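PDB 6UBC: Glyco_hydro_cc domain-containing protein from Cryptococcus neoformans, which probably binds beta-1,3-glucan oligosaccharides through a glycoside hydrolase family 128 (subgroup VII) fold. Local coordinates for residues Gly427-Glu431 with Ser432-Tyr436; Thr384-Ser387 with Glu388-Phe392. All blocks are in the same frame, centred on the assembly; numbering follows the deposited sequence.

Contact 1: residues Gly427-Glu431 with Ser432-Tyr436; sequences GALTE and SGQTY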
# COMPACT_ATOMS: atom_id res chain seq x y z
N GLY A 427 -0.05 -2.93 -23.00
CA GLY A 427 -0.51 -1.54 -23.05
C GLY A 427 -2.03 -1.44 -23.02
O GLY A 427 -2.56 -0.34 -23.23
N ALA A 428 -2.75 -2.54 -22.79
CA ALA A 428 -4.25 -2.53 -22.75
C ALA A 428 -4.74 -2.79 -21.33
O ALA A 428 -4.11 -3.55 -20.59
CB ALA A 428 -4.86 -3.55 -23.69
N LEU A 429 -5.88 -2.22 -20.98
CA LEU A 429 -6.60 -2.48 -19.73
C LEU A 429 -7.35 -3.80 -19.83
O LEU A 429 -8.18 -4.01 -20.73
CB LEU A 429 -7.54 -1.31 -19.40
CG LEU A 429 -8.05 -1.30 -17.97
CD1 LEU A 429 -6.94 -0.96 -17.00
CD2 LEU A 429 -9.19 -0.31 -17.82
N THR A 430 -6.93 -4.74 -18.98
CA THR A 430 -7.39 -6.12 -18.99
C THR A 430 -8.80 -6.19 -18.42
O THR A 430 -9.28 -5.20 -17.82
CB THR A 430 -6.48 -7.03 -18.17
OG1 THR A 430 -6.63 -6.63 -16.80
CG2 THR A 430 -5.04 -6.93 -18.65
N GLU A 431 -9.42 -7.35 -18.50
CA GLU A 431 -10.74 -7.55 -17.86
C GLU A 431 -10.60 -7.21 -16.35
O GLU A 431 -11.52 -6.56 -15.73
CB GLU A 431 -11.19 -8.99 -18.07
CG GLU A 431 -12.50 -9.26 -17.36
CD GLU A 431 -13.18 -10.54 -17.78
OE1 GLU A 431 -12.69 -11.24 -18.69
OE2 GLU A 431 -14.20 -10.87 -17.18
N SER A 432 -9.59 -7.73 -15.67
CA SER A 432 -9.43 -7.44 -14.23
C SER A 432 -9.29 -5.94 -14.01
O SER A 432 -9.93 -5.42 -13.07
CB SER A 432 -8.30 -8.20 -13.56
OG SER A 432 -8.55 -9.59 -13.61
N GLY A 433 -8.45 -5.27 -14.79
CA GLY A 433 -8.28 -3.80 -14.73
C GLY A 433 -9.62 -3.08 -14.88
O GLY A 433 -9.93 -2.10 -14.09
N GLN A 434 -10.41 -3.51 -15.85
CA GLN A 434 -11.75 -2.93 -16.11
C GLN A 434 -12.70 -3.21 -14.95
O GLN A 434 -13.50 -2.33 -14.65
CB GLN A 434 -12.31 -3.53 -17.40
CG GLN A 434 -11.50 -3.12 -18.59
CD GLN A 434 -12.02 -3.76 -19.86
OE1 GLN A 434 -13.24 -3.90 -20.06
NE2 GLN A 434 -11.06 -4.06 -20.75
N THR A 435 -12.64 -4.38 -14.32
CA THR A 435 -13.54 -4.68 -13.19
C THR A 435 -13.18 -3.70 -12.06
O THR A 435 -14.08 -3.15 -11.43
CB THR A 435 -13.41 -6.11 -12.65
OG1 THR A 435 -13.78 -7.00 -13.71
CG2 THR A 435 -14.30 -6.33 -11.45
N TYR A 436 -11.89 -3.49 -11.81
CA TYR A 436 -11.53 -2.53 -10.74
C TYR A 436 -12.05 -1.14 -11.12
O TYR A 436 -12.64 -0.46 -10.27
CB TYR A 436 -10.01 -2.44 -10.55
CG TYR A 436 -9.56 -1.53 -9.43
CD1 TYR A 436 -9.87 -1.83 -8.12
CD2 TYR A 436 -8.68 -0.49 -9.67
CE1 TYR A 436 -9.38 -1.05 -7.09
CE2 TYR A 436 -8.21 0.31 -8.64
CZ TYR A 436 -8.56 0.03 -7.34
OH TYR A 436 -8.07 0.78 -6.28
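Thr430 OG1 receives the amide of Gly433 at 3.0 Å from N to OG1, with an N-H...O angle of 173°, so the bond is almost straight. The hydroxyl gets there because chi1 of 68° sets OG1 between the backbone N and the carbonyl carbon of Thr430, turned toward the first turn of the helix. One residue further on, Gln434 reaches back to the strand, and its NE2 donates to Leu429 O at 2.9 Å. That oxygen lies practically in the plane of the Gln434 amide, whereas seen from the acceptor the nitrogen stands 46° above the Leu429 carbonyl plane rather than on a lone pair. The extended Gln434 chain also packs on leucine, its CG 3.7 Å from Leu429 CD2, while Leu429 CD1 settles over the backbone of Gly433, 3.9 Å from CA. The lack of a side chain on Gly433 lets the methyl come this close.

These contacts form a threonine N-cap where the short strand 428-429 runs into helix 431-441, the last helix of the chain. Behind the cap the regular helical ladder starts, with Gln434 N donating to Thr430 O at 2.8 Å and Thr435 N to Glu431 O, also at 2.8 Å. Gln434 thus fastens two successive carbonyls, one with its backbone and one with its side chain.

In the next shell, Thr430 OG1 has a second partner in Asp422 O, and backbone bonds between Thr430 and Met423 tie the cap to the chain just before strand 424-425, the antiparallel partner of strand 428-429. The outer side chains of the first turn look to helix 386-402: Glu431 OE2 accepts from Asn390 ND2. Ser432 OG, on a buried residue, is bonded to Glu420 O.

Contact 2: residues Thr384-Ser387 with Glu388-Phe392; sequences TDQS and EINTF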
# COMPACT_ATOMS: atom_id res chain seq x y z
N THR A 384 -6.54 -17.61 -10.17
CA THR A 384 -6.34 -17.68 -11.66
C THR A 384 -7.69 -17.65 -12.39
O THR A 384 -7.71 -17.41 -13.61
CB THR A 384 -5.54 -18.94 -12.03
OG1 THR A 384 -6.23 -20.02 -11.40
CG2 THR A 384 -4.08 -18.93 -11.57
N ASP A 385 -8.79 -17.88 -11.69
CA ASP A 385 -10.14 -17.96 -12.28
C ASP A 385 -10.68 -16.53 -12.44
O ASP A 385 -10.87 -15.86 -11.44
CB ASP A 385 -11.10 -18.82 -11.46
CG ASP A 385 -12.43 -18.98 -12.16
OD1 ASP A 385 -13.29 -18.07 -12.03
OD2 ASP A 385 -12.52 -19.94 -12.95
N GLN A 386 -10.88 -16.11 -13.66
CA GLN A 386 -11.28 -14.70 -13.93
C GLN A 386 -12.60 -14.37 -13.22
O GLN A 386 -12.73 -13.25 -12.71
CB GLN A 386 -11.42 -14.42 -15.43
CG GLN A 386 -11.71 -12.96 -15.76
CD GLN A 386 -10.56 -12.07 -15.34
OE1 GLN A 386 -9.43 -12.30 -15.74
NE2 GLN A 386 -10.84 -11.06 -14.51
N SER A 387 -13.56 -15.30 -13.26
CA SER A 387 -14.90 -15.10 -12.67
C SER A 387 -14.76 -14.88 -11.15
O SER A 387 -15.27 -13.88 -10.56
CB SER A 387 -15.74 -16.28 -12.99
OG SER A 387 -17.00 -15.96 -12.51
N GLU A 388 -13.96 -15.71 -10.50
CA GLU A 388 -13.73 -15.54 -9.04
C GLU A 388 -12.99 -14.22 -8.81
O GLU A 388 -13.31 -13.56 -7.80
CB GLU A 388 -12.85 -16.71 -8.56
CG GLU A 388 -12.42 -16.67 -7.10
CD GLU A 388 -11.34 -17.70 -6.69
OE1 GLU A 388 -10.78 -18.38 -7.60
OE2 GLU A 388 -11.05 -17.84 -5.45
N ILE A 389 -12.00 -13.87 -9.67
CA ILE A 389 -11.27 -12.58 -9.55
C ILE A 389 -12.23 -11.40 -9.61
O ILE A 389 -12.09 -10.51 -8.81
CB ILE A 389 -10.15 -12.47 -10.60
CG1 ILE A 389 -8.99 -13.37 -10.14
CG2 ILE A 389 -9.71 -11.06 -10.85
CD1 ILE A 389 -7.99 -13.73 -11.23
N ASN A 390 -13.12 -11.40 -10.59
CA ASN A 390 -14.09 -10.29 -10.77
C ASN A 390 -14.93 -10.14 -9.49
O ASN A 390 -15.13 -9.01 -9.03
CB ASN A 390 -14.98 -10.49 -11.98
CG ASN A 390 -14.26 -10.37 -13.29
OD1 ASN A 390 -13.19 -9.74 -13.39
ND2 ASN A 390 -14.82 -11.00 -14.29
N THR A 391 -15.44 -11.25 -8.96
CA THR A 391 -16.28 -11.25 -7.74
C THR A 391 -15.51 -10.67 -6.56
O THR A 391 -16.04 -9.78 -5.82
CB THR A 391 -16.82 -12.63 -7.40
OG1 THR A 391 -17.56 -13.08 -8.54
CG2 THR A 391 -17.63 -12.58 -6.14
N PHE A 392 -14.26 -11.09 -6.45
CA PHE A 392 -13.35 -10.60 -5.40
C PHE A 392 -13.16 -9.10 -5.52
O PHE A 392 -13.24 -8.44 -4.49
CB PHE A 392 -12.02 -11.34 -5.46
CG PHE A 392 -11.08 -10.93 -4.38
CD1 PHE A 392 -11.14 -11.54 -3.14
CD2 PHE A 392 -10.06 -10.01 -4.63
CE1 PHE A 392 -10.20 -11.25 -2.17
CE2 PHE A 392 -9.14 -9.70 -3.67
CZ PHE A 392 -9.25 -10.27 -2.41
O HOH W 1 -8.62 -19.16 -8.99
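The side-chain amides of Gln386 and Asn390 lie one helical turn apart with their planes 42° from each other, so they meet at an angle rather than stacking. Gln386 NE2 donates to Asn390 OD1 at 2.9 Å; the oxygen is close to the Gln386 amide plane, yet the nitrogen sits 45° above the carbonyl plane of Asn390. On that same face of the asparagine amide, Gln386 O stands over CG, 3.3 Å away. A bend at chi2 (63°) turns the glutamine chain forward along the helix, toward Asn390. Asn390 OD1 also takes a bond from Thr435 OG1.

Asp385 is the N-cap residue of helix 386-402, which probably belongs to the outer helical layer of a (beta/alpha)8 barrel, as in GH128 enzymes; its OD1 accepts from Glu388 N at 2.9 Å through its anti lone pair. The extended chain of Glu388 places OE1 2.7 Å from a water that donates to it and accepts from Thr384 N. The two carboxylates stay apart, 5.1 Å between Asp385 OD1 and Glu388 OE1. On the buried flank, Ile389 CG1 lies 3.4 Å from Asp385 O, the carbonyl that accepts from Ile389 N.

In the fold
Contact 2 and contact 1 are the N-terminal ends of two helices, 386-402 and 431-441, that lie side by side, with contact centres about 13 Å apart. Each starts with a side-chain cap, and polar groups of the first turns join them: Thr435 OG1 lies 2.8 Å from Asn390 OD1, and Ser432 OG 2.9 Å from Gln386 NE2, both probable hydrogen bonds. Packing closes the seam, with Ser432 OG 3.3 Å from Ile389 CG2 and Glu431 CD 3.5 Å from Gln386 CG. Strand 406-411, which follows helix 386-402 in the chain and pairs in parallel with 204-207 and 366-375, is touched by Ser432 and Tyr436. Both contacts sit peripherally, about 20 Å from the chain centre.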